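Local atomic coordinates of sister chromatid cohesion protein (PDB entry 5T8V), a protein that probably loads the cohesin ring onto chromatin and is represented here by its C-terminal HEAT-repeat fragment. Residues S208-A212 and Q263-L267; M258-C262 and A308-L313; I276-T281 and Y381-I386; L313-S317 and T374-A379. All blocks are in the same frame, centred on the assembly; numbering follows the deposited sequence.

Interaction 1: S208-A212 and Q263-L267; sequences SELIA and QIFLL
The carboxamide of Gln263 is the flat group of this contact, packed against the backbone carbonyl of Ser208 and the methyl group of Ala212, one turn apart on the facing helix. Its CD lies 3.9 Å from Ser208 O and 4.2 Å from Ala212 CB. Which amide atom is oxygen and which nitrogen is doubtful, since the group is probably turned over in the model; with the amide reversed, a hydrogen bond to Ser208 O becomes possible. A bend at chi2 (-82°) turns the amide toward Ser208 and Ala212. Nearer the backbone, Gln263 CB lies 4.0 Å from Ile211 CD1. Ile211 runs past Gln263 in the opposite direction and, with CG1 lying between its backbone N and carbonyl carbon (chi1 58°), brings CD1 to 3.7 Å from Ile264 CG1. Leu267 closes the other end, its CD1 set 4.2 Å from Ala212 CB. Replacing Gln263 with an alanine removes the chain beyond CB and would probably open a gap in front of the Ser208 carbonyl and the Ala212 methyl. The segments run nearly parallel, 10° apart, within helices 190-213 and 247-267 of the HEAT-repeat array. Helix 218-232 lies against both, Leu224 touching Ile211 and Ile264, while the ring of Phe265 packs on Ile275 of helix 272-282.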
loop_
_atom_site.group_PDB
_atom_site.type_symbol
_atom_site.label_atom_id
_atom_site.label_comp_id
_atom_site.label_asym_id
_atom_site.label_seq_id
_atom_site.Cartn_x
_atom_site.Cartn_y
_atom_site.Cartn_z
ATOM N N SER A 208 16.550 29.677 42.910
ATOM C CA SER A 208 16.756 28.270 42.578
ATOM C C SER A 208 17.767 27.634 43.518
ATOM O O SER A 208 17.559 26.516 44.005
ATOM C CB SER A 208 17.224 28.125 41.130
ATOM O OG SER A 208 16.174 28.408 40.223
ATOM N N GLU A 209 18.869 28.334 43.791
ATOM C CA GLU A 209 19.836 27.828 44.759
ATOM C C GLU A 209 19.236 27.771 46.159
ATOM O O GLU A 209 19.438 26.794 46.888
ATOM C CB GLU A 209 21.090 28.700 44.746
ATOM C CG GLU A 209 22.161 28.276 45.737
ATOM C CD GLU A 209 23.385 29.168 45.684
ATOM O OE1 GLU A 209 23.550 29.893 44.679
ATOM O OE2 GLU A 209 24.176 29.147 46.652
ATOM N N LEU A 210 18.486 28.806 46.547
ATOM C CA LEU A 210 17.930 28.877 47.894
ATOM C C LEU A 210 17.124 27.633 48.229
ATOM O O LEU A 210 17.379 26.964 49.238
ATOM C CB LEU A 210 17.048 30.120 48.039
ATOM C CG LEU A 210 16.320 30.256 49.386
ATOM C CD1 LEU A 210 17.252 30.814 50.450
ATOM C CD2 LEU A 210 15.077 31.110 49.251
ATOM N N ILE A 211 16.128 27.312 47.402
ATOM C CA ILE A 211 15.193 26.254 47.767
ATOM C C ILE A 211 15.871 24.902 47.959
ATOM O O ILE A 211 15.250 23.983 48.500
ATOM C CB ILE A 211 14.061 26.144 46.722
ATOM C CG1 ILE A 211 14.632 25.866 45.328
ATOM C CG2 ILE A 211 13.223 27.417 46.731
ATOM C CD1 ILE A 211 13.569 25.633 44.270
ATOM N N ALA A 212 17.130 24.759 47.545
ATOM C CA ALA A 212 17.856 23.509 47.731
ATOM C C ALA A 212 18.605 23.437 49.051
ATOM O O ALA A 212 18.965 22.334 49.479
ATOM C CB ALA A 212 18.859 23.303 46.595
ATOM N N GLN A 263 14.529 22.232 39.609
ATOM C CA GLN A 263 14.819 22.189 41.037
ATOM C C GLN A 263 13.563 21.887 41.844
ATOM O O GLN A 263 13.547 20.958 42.658
ATOM C CB GLN A 263 15.448 23.507 41.477
ATOM C CG GLN A 263 16.955 23.476 41.437
ATOM C CD GLN A 263 17.540 22.839 42.675
ATOM O OE1 GLN A 263 17.584 23.460 43.731
ATOM N NE2 GLN A 263 17.982 21.593 42.555
ATOM N N ILE A 264 12.498 22.661 41.629
ATOM C CA ILE A 264 11.243 22.398 42.332
ATOM C C ILE A 264 10.791 20.963 42.084
ATOM O O ILE A 264 10.364 20.258 43.008
ATOM C CB ILE A 264 10.169 23.414 41.900
ATOM C CG1 ILE A 264 10.618 24.838 42.241
ATOM C CG2 ILE A 264 8.827 23.096 42.567
ATOM C CD1 ILE A 264 9.695 25.926 41.716
ATOM N N PHE A 265 10.887 20.510 40.833
ATOM C CA PHE A 265 10.466 19.159 40.477
ATOM C C PHE A 265 11.275 18.106 41.219
ATOM O O PHE A 265 10.743 17.045 41.568
ATOM C CB PHE A 265 10.604 18.975 38.964
ATOM C CG PHE A 265 10.178 17.623 38.465
ATOM C CD1 PHE A 265 11.076 16.570 38.426
ATOM C CD2 PHE A 265 8.888 17.415 38.010
ATOM C CE1 PHE A 265 10.691 15.331 37.959
ATOM C CE2 PHE A 265 8.498 16.174 37.540
ATOM C CZ PHE A 265 9.402 15.132 37.515
ATOM N N LEU A 266 12.553 18.378 41.474
ATOM C CA LEU A 266 13.429 17.382 42.079
ATOM C C LEU A 266 13.234 17.295 43.589
ATOM O O LEU A 266 13.175 16.194 44.145
ATOM C CB LEU A 266 14.881 17.714 41.738
ATOM C CG LEU A 266 15.994 16.872 42.360
ATOM C CD1 LEU A 266 17.181 16.846 41.421
ATOM C CD2 LEU A 266 16.424 17.426 43.718
ATOM N N LEU A 267 13.133 18.435 44.267
ATOM C CA LEU A 267 13.077 18.464 45.723
ATOM C C LEU A 267 11.689 18.168 46.282
ATOM O O LEU A 267 11.506 18.247 47.500
ATOM C CB LEU A 267 13.554 19.826 46.236
ATOM C CG LEU A 267 15.052 20.096 46.079
ATOM C CD1 LEU A 267 15.289 21.437 45.407
ATOM C CD2 LEU A 267 15.749 20.045 47.428
#

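Interaction 2: M258-C262 and A308-L313; sequences MDMIC and ALIMRL
Ile261, Cys262, Leu309 and Leu313 form the apolar centre where helices 247-267 and 305-315 meet. The side chains of Ile261 and Leu309 cross at about a right angle, with Ile261 CD1 3.6 Å from Leu309 CD2. The other methyl of Leu309, CD1, turns to Cys262 SG at 4.1 Å. One turn on, Leu313 lays its CD2 alongside the same sulfur, 3.7 Å from Cys262 SG. Farther out, the extended chain of Met258 carries its CE to 4.1 Å from Ala308 CB. The polar edge belongs to Arg312. Its aliphatic stem passes Cys262, whose SG lies over one face of the guanidinium, and a bend at chi3 (62°) turns the head to Asp259. There Arg312 NH1 donates a nearly straight hydrogen bond of 2.6 Å to Asp259 OD1, which lies in the guanidinium plane; a weak bond from NH2 reaches the same oxygen and completes the salt bridge. The carboxylate stands almost perpendicular to the guanidinium, 80° away. A methionine in place of Arg312 would probably leave the carboxylate of Asp259 without its charged mate at this edge. The segments run in the same general direction, crossing at -36°. Leu232 of helix 218-232 packs on Met258 and Leu309, while Trp421 covers Ala308 and Arg312.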
loop_
_atom_site.group_PDB
_atom_site.type_symbol
_atom_site.label_atom_id
_atom_site.label_comp_id
_atom_site.label_asym_id
_atom_site.label_seq_id
_atom_site.Cartn_x
_atom_site.Cartn_y
_atom_site.Cartn_z
ATOM N N MET A 258 13.942 27.174 33.334
ATOM C CA MET A 258 14.036 25.719 33.256
ATOM C C MET A 258 14.775 25.152 34.464
ATOM O O MET A 258 14.331 24.174 35.078
ATOM C CB MET A 258 14.729 25.310 31.959
ATOM C CG MET A 258 13.895 25.585 30.724
ATOM S SD MET A 258 14.710 25.066 29.208
ATOM C CE MET A 258 13.437 25.433 28.003
ATOM N N ASP A 259 15.908 25.759 34.824
ATOM C CA ASP A 259 16.639 25.314 36.007
ATOM C C ASP A 259 15.749 25.346 37.242
ATOM O O ASP A 259 15.725 24.394 38.032
ATOM C CB ASP A 259 17.878 26.184 36.217
ATOM C CG ASP A 259 18.942 25.948 35.165
ATOM O OD1 ASP A 259 18.688 25.158 34.231
ATOM O OD2 ASP A 259 20.028 26.555 35.268
ATOM N N MET A 260 15.000 26.435 37.420
ATOM C CA MET A 260 14.154 26.563 38.604
ATOM C C MET A 260 13.094 25.468 38.643
ATOM O O MET A 260 12.868 24.843 39.687
ATOM C CB MET A 260 13.504 27.947 38.627
ATOM C CG MET A 260 12.798 28.274 39.931
ATOM S SD MET A 260 12.129 29.945 39.971
ATOM C CE MET A 260 13.629 30.922 39.992
ATOM N N ILE A 261 12.433 25.217 37.510
ATOM C CA ILE A 261 11.385 24.201 37.479
ATOM C C ILE A 261 11.972 22.821 37.741
ATOM O O ILE A 261 11.354 21.993 38.417
ATOM C CB ILE A 261 10.626 24.242 36.142
ATOM C CG1 ILE A 261 9.924 25.592 35.972
ATOM C CG2 ILE A 261 9.602 23.102 36.083
ATOM C CD1 ILE A 261 9.262 25.785 34.619
ATOM N N CYS A 262 13.155 22.537 37.194
ATOM C CA CYS A 262 13.805 21.265 37.490
ATOM C C CYS A 262 14.104 21.138 38.977
ATOM O O CYS A 262 13.954 20.057 39.562
ATOM C CB CYS A 262 15.088 21.121 36.675
ATOM S SG CYS A 262 14.794 20.851 34.925
ATOM N N ALA A 308 12.136 20.612 25.674
ATOM C CA ALA A 308 13.404 20.595 26.395
ATOM C C ALA A 308 13.182 20.479 27.896
ATOM O O ALA A 308 13.896 19.736 28.582
ATOM C CB ALA A 308 14.206 21.854 26.071
ATOM N N LEU A 309 12.195 21.203 28.429
ATOM C CA LEU A 309 11.945 21.146 29.865
ATOM C C LEU A 309 11.436 19.772 30.276
ATOM O O LEU A 309 11.918 19.192 31.252
ATOM C CB LEU A 309 10.950 22.230 30.283
ATOM C CG LEU A 309 10.539 22.165 31.761
ATOM C CD1 LEU A 309 11.751 22.343 32.668
ATOM C CD2 LEU A 309 9.481 23.198 32.075
ATOM N N ILE A 310 10.450 19.242 29.552
ATOM C CA ILE A 310 9.939 17.902 29.842
ATOM C C ILE A 310 11.090 16.909 29.924
ATOM O O ILE A 310 11.258 16.195 30.923
ATOM C CB ILE A 310 8.910 17.486 28.775
ATOM C CG1 ILE A 310 7.633 18.324 28.899
ATOM C CG2 ILE A 310 8.596 15.990 28.863
ATOM C CD1 ILE A 310 6.804 18.045 30.147
ATOM N N MET A 311 11.909 16.860 28.872
ATOM C CA MET A 311 13.014 15.909 28.859
ATOM C C MET A 311 13.954 16.148 30.034
ATOM O O MET A 311 14.371 15.197 30.706
ATOM C CB MET A 311 13.759 16.001 27.531
ATOM C CG MET A 311 12.861 15.741 26.330
ATOM S SD MET A 311 13.695 15.983 24.760
ATOM C CE MET A 311 14.728 14.545 24.760
ATOM N N ARG A 312 14.272 17.413 30.318
ATOM C CA ARG A 312 15.120 17.723 31.465
ATOM C C ARG A 312 14.539 17.150 32.752
ATOM O O ARG A 312 15.258 16.549 33.558
ATOM C CB ARG A 312 15.303 19.235 31.592
ATOM C CG ARG A 312 16.338 19.814 30.648
ATOM C CD ARG A 312 16.783 21.194 31.102
ATOM N NE ARG A 312 17.426 21.156 32.411
ATOM C CZ ARG A 312 17.879 22.229 33.051
ATOM N NH1 ARG A 312 17.763 23.432 32.504
ATOM N NH2 ARG A 312 18.451 22.099 34.240
ATOM N N LEU A 313 13.234 17.334 32.965
ATOM C CA LEU A 313 12.587 16.761 34.140
ATOM C C LEU A 313 12.736 15.248 34.158
ATOM O O LEU A 313 12.910 14.646 35.225
ATOM C CB LEU A 313 11.106 17.146 34.171
ATOM C CG LEU A 313 10.763 18.633 34.272
ATOM C CD1 LEU A 313 9.260 18.810 34.427
ATOM C CD2 LEU A 313 11.499 19.293 35.422
#

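Interaction 3: I276-T281 and Y381-I386; sequences IDEILT and YVIKFI
Phe385 and Leu280 bury the largest areas of the contact, their side chains sliding past each other in opposite directions. The ring of Phe385 reaches across to helix 272-282 because its CG stands anti to the backbone nitrogen (chi1 -171°); there CD2 lies 3.3 Å from Leu280 CD1. That methyl also meets Ile386 CG2 at 3.9 Å. Thr281 crosses Phe385 at about a right angle and presents its CG2 to the ring edge at CZ. A second apolar patch lies toward the N-terminal ends of the segments: Ile276 CG2 sits 3.8 Å from Val382 CG2, while Ile276 CD1 touches Tyr381 CB and lies near the plane of the tyrosine ring. The two segments, on helices 272-282 and 357-391 of the alpha-helical HEAT-repeat array, run in the same general direction and cross at -43°, their axes 10.1 Å apart. Helix 305-315 packs against both, since Ile310 touches Leu280 and Val382, and Tyr401 adds to the cover of Phe385. Among polar groups, the carboxylate of Asp277 approaches the ring of Phe385 obliquely, with OD1 3.8 Å from CD1 and the two planes 35° apart. Thr281 turns its hydroxyl back on its own helix: OG1 donates a 2.9 Å hydrogen bond to Glu278 O, which also accepts from Thr281 N on the same face of the carbonyl, leaving CG2 to meet the phenylalanine.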
loop_
_atom_site.group_PDB
_atom_site.type_symbol
_atom_site.label_atom_id
_atom_site.label_comp_id
_atom_site.label_asym_id
_atom_site.label_seq_id
_atom_site.Cartn_x
_atom_site.Cartn_y
_atom_site.Cartn_z
ATOM N N ILE A 276 4.477 18.505 35.974
ATOM C CA ILE A 276 4.376 18.059 34.590
ATOM C C ILE A 276 2.972 18.353 34.085
ATOM O O ILE A 276 2.795 19.085 33.103
ATOM C CB ILE A 276 4.714 16.563 34.461
ATOM C CG1 ILE A 276 6.205 16.340 34.732
ATOM C CG2 ILE A 276 4.338 16.038 33.074
ATOM C CD1 ILE A 276 6.610 14.886 34.828
ATOM N N ASP A 277 1.967 17.811 34.776
ATOM C CA ASP A 277 0.590 17.965 34.324
ATOM C C ASP A 277 0.288 19.420 33.994
ATOM O O ASP A 277 -0.108 19.748 32.870
ATOM C CB ASP A 277 -0.376 17.433 35.384
ATOM C CG ASP A 277 -0.579 15.930 35.285
ATOM O OD1 ASP A 277 0.307 15.239 34.735
ATOM O OD2 ASP A 277 -1.627 15.438 35.758
ATOM N N GLU A 278 0.505 20.322 34.954
ATOM C CA GLU A 278 0.140 21.710 34.698
ATOM C C GLU A 278 0.995 22.297 33.582
ATOM O O GLU A 278 0.485 23.022 32.720
ATOM C CB GLU A 278 0.233 22.545 35.978
ATOM C CG GLU A 278 1.529 22.451 36.752
ATOM C CD GLU A 278 1.430 23.126 38.109
ATOM O OE1 GLU A 278 0.332 23.619 38.450
ATOM O OE2 GLU A 278 2.447 23.161 38.836
ATOM N N ILE A 279 2.287 21.957 33.549
ATOM C CA ILE A 279 3.135 22.433 32.462
ATOM C C ILE A 279 2.563 22.007 31.121
ATOM O O ILE A 279 2.669 22.742 30.130
ATOM C CB ILE A 279 4.583 21.932 32.646
ATOM C CG1 ILE A 279 5.261 22.694 33.788
ATOM C CG2 ILE A 279 5.388 22.091 31.352
ATOM C CD1 ILE A 279 6.635 22.173 34.157
ATOM N N LEU A 280 1.946 20.827 31.057
ATOM C CA LEU A 280 1.409 20.346 29.793
ATOM C C LEU A 280 0.045 20.943 29.472
ATOM O O LEU A 280 -0.383 20.877 28.314
ATOM C CB LEU A 280 1.318 18.819 29.805
ATOM C CG LEU A 280 2.657 18.075 29.846
ATOM C CD1 LEU A 280 2.435 16.577 30.004
ATOM C CD2 LEU A 280 3.484 18.356 28.598
ATOM N N THR A 281 -0.646 21.520 30.457
ATOM C CA THR A 281 -1.902 22.209 30.182
ATOM C C THR A 281 -1.696 23.696 29.940
ATOM O O THR A 281 -2.437 24.295 29.152
ATOM C CB THR A 281 -2.890 22.013 31.334
ATOM O OG1 THR A 281 -2.327 22.527 32.544
ATOM C CG2 THR A 281 -3.209 20.540 31.518
ATOM N N TYR A 381 4.483 9.570 33.406
ATOM C CA TYR A 381 3.602 10.707 33.660
ATOM C C TYR A 381 3.351 11.477 32.370
ATOM O O TYR A 381 2.199 11.701 31.966
ATOM C CB TYR A 381 4.207 11.640 34.718
ATOM C CG TYR A 381 4.354 11.055 36.109
ATOM C CD1 TYR A 381 3.521 10.041 36.558
ATOM C CD2 TYR A 381 5.328 11.532 36.981
ATOM C CE1 TYR A 381 3.656 9.515 37.835
ATOM C CE2 TYR A 381 5.471 11.009 38.254
ATOM C CZ TYR A 381 4.633 10.003 38.676
ATOM O OH TYR A 381 4.773 9.481 39.941
ATOM N N VAL A 382 4.433 11.863 31.689
ATOM C CA VAL A 382 4.297 12.635 30.455
ATOM C C VAL A 382 3.443 11.876 29.441
ATOM O O VAL A 382 2.401 12.364 28.980
ATOM C CB VAL A 382 5.682 12.972 29.878
ATOM C CG1 VAL A 382 5.548 13.776 28.589
ATOM C CG2 VAL A 382 6.517 13.735 30.895
ATOM N N ILE A 383 3.877 10.665 29.081
ATOM C CA ILE A 383 3.238 9.938 27.985
ATOM C C ILE A 383 1.771 9.670 28.301
ATOM O O ILE A 383 0.886 9.874 27.460
ATOM C CB ILE A 383 4.006 8.636 27.694
ATOM C CG1 ILE A 383 5.447 8.953 27.279
ATOM C CG2 ILE A 383 3.304 7.808 26.624
ATOM C CD1 ILE A 383 5.576 9.844 26.049
ATOM N N LYS A 384 1.493 9.204 29.519
ATOM C CA LYS A 384 0.113 8.976 29.926
ATOM C C LYS A 384 -0.720 10.235 29.745
ATOM O O LYS A 384 -1.835 10.186 29.211
ATOM C CB LYS A 384 0.061 8.504 31.379
ATOM C CG LYS A 384 0.268 7.007 31.547
ATOM C CD LYS A 384 0.728 6.650 32.956
ATOM C CE LYS A 384 -0.307 7.010 34.014
ATOM N NZ LYS A 384 0.247 6.878 35.394
ATOM N N PHE A 385 -0.193 11.384 30.169
ATOM C CA PHE A 385 -0.968 12.612 30.034
ATOM C C PHE A 385 -1.261 12.920 28.567
ATOM O O PHE A 385 -2.427 13.053 28.166
ATOM C CB PHE A 385 -0.235 13.777 30.696
ATOM C CG PHE A 385 -1.063 15.021 30.797
ATOM C CD1 PHE A 385 -2.056 15.128 31.756
ATOM C CD2 PHE A 385 -0.859 16.080 29.929
ATOM C CE1 PHE A 385 -2.828 16.270 31.850
ATOM C CE2 PHE A 385 -1.627 17.226 30.022
ATOM C CZ PHE A 385 -2.612 17.318 30.983
ATOM N N ILE A 386 -0.212 13.018 27.742
ATOM C CA ILE A 386 -0.405 13.541 26.392
ATOM C C ILE A 386 -1.219 12.573 25.538
ATOM O O ILE A 386 -2.050 13.000 24.728
ATOM C CB ILE A 386 0.944 13.889 25.733
ATOM C CG1 ILE A 386 1.883 12.679 25.698
ATOM C CG2 ILE A 386 1.587 15.071 26.458
ATOM C CD1 ILE A 386 3.150 12.918 24.872
#

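Interaction 4: L313-S317 and T374-A379; sequences LVQTS and TARNNA
Val314 of helix 305-315 and Ser317, just beyond it in the chain, meet the long helix 357-391 within the HEAT-repeat array. Val314 turns both branches to Ala379: CG1, set anti to the backbone nitrogen (chi1 175°), reaches 4.2 Å from Ala379 CB, and CG2 lies beside the backbone of the same alanine. Its carbonyl end meets Ala375, one turn earlier, with Val314 O 4.0 Å from Ala375 CB. The small side chain of Ala375 is consistent with the close approach of the backbones, 5.2 Å between the CA atoms of Ser317 and Ala375. Ser317, less well ordered, points its CB at this helix near Thr374 OG1, an oxygen that is itself hydrogen-bonded to Leu371 O. Asn378 extends its amide toward the opposite segment, ND2 lying 3.2 Å from Ser317 OG. Around the contact, Leu426 of helix 423-440 packs on Val314 and Ala379, and Phe265 of helix 247-267 touches Leu313 and Thr316. The hydroxyls of Thr316 and Ser317 fold back on the preceding turn. Thr316 OG1 bonds to Leu313 O, and Ser317 OG donates to Val314 O at 2.9 Å from above the carbonyl plane.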
loop_
_atom_site.group_PDB
_atom_site.type_symbol
_atom_site.label_atom_id
_atom_site.label_comp_id
_atom_site.label_asym_id
_atom_site.label_seq_id
_atom_site.Cartn_x
_atom_site.Cartn_y
_atom_site.Cartn_z
ATOM N N LEU A 313 13.234 17.334 32.965
ATOM C CA LEU A 313 12.587 16.761 34.140
ATOM C C LEU A 313 12.736 15.248 34.158
ATOM O O LEU A 313 12.910 14.646 35.225
ATOM C CB LEU A 313 11.106 17.146 34.171
ATOM C CG LEU A 313 10.763 18.633 34.272
ATOM C CD1 LEU A 313 9.260 18.810 34.427
ATOM C CD2 LEU A 313 11.499 19.293 35.422
ATOM N N VAL A 314 12.670 14.612 32.987
ATOM C CA VAL A 314 12.863 13.167 32.946
ATOM C C VAL A 314 14.290 12.794 33.332
ATOM O O VAL A 314 14.518 11.719 33.898
ATOM C CB VAL A 314 12.493 12.614 31.559
ATOM C CG1 VAL A 314 12.812 11.119 31.470
ATOM C CG2 VAL A 314 11.023 12.860 31.270
ATOM N N GLN A 315 15.270 13.656 33.044
ATOM C CA GLN A 315 16.663 13.320 33.336
ATOM C C GLN A 315 17.114 13.767 34.721
ATOM O O GLN A 315 18.200 13.367 35.155
ATOM C CB GLN A 315 17.615 13.925 32.296
ATOM C CG GLN A 315 16.985 14.221 30.958
ATOM C CD GLN A 315 17.990 14.327 29.832
ATOM O OE1 GLN A 315 17.743 13.857 28.722
ATOM N NE2 GLN A 315 19.119 14.970 30.102
ATOM N N THR A 316 16.324 14.581 35.425
ATOM C CA THR A 316 16.664 14.921 36.803
ATOM C C THR A 316 16.565 13.727 37.741
ATOM O O THR A 316 16.968 13.841 38.903
ATOM C CB THR A 316 15.756 16.041 37.329
ATOM O OG1 THR A 316 14.379 15.673 37.166
ATOM C CG2 THR A 316 16.033 17.350 36.605
ATOM N N SER A 317 16.045 12.591 37.264
ATOM C CA SER A 317 15.858 11.424 38.122
ATOM C C SER A 317 17.123 11.092 38.902
ATOM O O SER A 317 17.062 10.792 40.101
ATOM C CB SER A 317 15.426 10.231 37.272
ATOM O OG SER A 317 14.272 10.552 36.518
ATOM N N THR A 374 12.523 5.799 38.782
ATOM C CA THR A 374 11.952 7.141 38.843
ATOM C C THR A 374 11.953 7.795 37.466
ATOM O O THR A 374 10.986 8.471 37.095
ATOM C CB THR A 374 12.712 8.005 39.850
ATOM O OG1 THR A 374 14.090 8.083 39.477
ATOM C CG2 THR A 374 12.605 7.424 41.251
ATOM N N ALA A 375 13.023 7.601 36.690
ATOM C CA ALA A 375 13.042 8.128 35.327
ATOM C C ALA A 375 11.863 7.596 34.521
ATOM O O ALA A 375 11.133 8.363 33.877
ATOM C CB ALA A 375 14.365 7.779 34.648
ATOM N N ARG A 376 11.651 6.279 34.558
ATOM C CA ARG A 376 10.512 5.704 33.855
ATOM C C ARG A 376 9.188 6.218 34.413
ATOM O O ARG A 376 8.225 6.384 33.658
ATOM C CB ARG A 376 10.570 4.180 33.934
ATOM C CG ARG A 376 9.448 3.484 33.180
ATOM C CD ARG A 376 9.649 1.982 33.130
ATOM N NE ARG A 376 10.017 1.433 34.432
ATOM C CZ ARG A 376 9.187 1.335 35.467
ATOM N NH1 ARG A 376 9.617 0.819 36.611
ATOM N NH2 ARG A 376 7.932 1.759 35.366
ATOM N N ASN A 377 9.117 6.476 35.722
ATOM C CA ASN A 377 7.883 6.996 36.304
ATOM C C ASN A 377 7.556 8.381 35.757
ATOM O O ASN A 377 6.406 8.668 35.404
ATOM C CB ASN A 377 7.994 7.037 37.829
ATOM C CG ASN A 377 7.858 5.670 38.462
ATOM O OD1 ASN A 377 7.373 4.728 37.837
ATOM N ND2 ASN A 377 8.278 5.557 39.715
ATOM N N ASN A 378 8.558 9.261 35.688
ATOM C CA ASN A 378 8.328 10.598 35.150
ATOM C C ASN A 378 7.950 10.531 33.674
ATOM O O ASN A 378 6.937 11.110 33.242
ATOM C CB ASN A 378 9.578 11.456 35.353
ATOM C CG ASN A 378 9.998 11.540 36.809
ATOM O OD1 ASN A 378 9.164 11.503 37.713
ATOM N ND2 ASN A 378 11.298 11.653 37.042
ATOM N N ALA A 379 8.757 9.816 32.882
ATOM C CA ALA A 379 8.443 9.649 31.469
ATOM C C ALA A 379 7.017 9.148 31.284
ATOM O O ALA A 379 6.292 9.614 30.396
ATOM C CB ALA A 379 9.440 8.688 30.825
#

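The four contacts form one continuous region, with neighbouring centres 11 to 13 Å apart from interaction 1 through interaction 2 to interactions 3 and 4. Helix 247-267 serves interactions 1 and 2, helix 305-315 serves 2 and 4, and helix 357-391 serves 3 and 4; Leu313 belongs to both 2 and 4. Phe265 ties interaction 1 to the others: its CE2 lies 3.5 Å from Ile276 CD1 of interaction 3, and its CZ is 3.6 Å from Asn378 OD1 of interaction 4. Between interactions 2 and 3, Ile279 CD1 packs 3.7 Å from Leu309 CD2. Together they join helices of the fragment's solenoid that are mostly not consecutive in the chain.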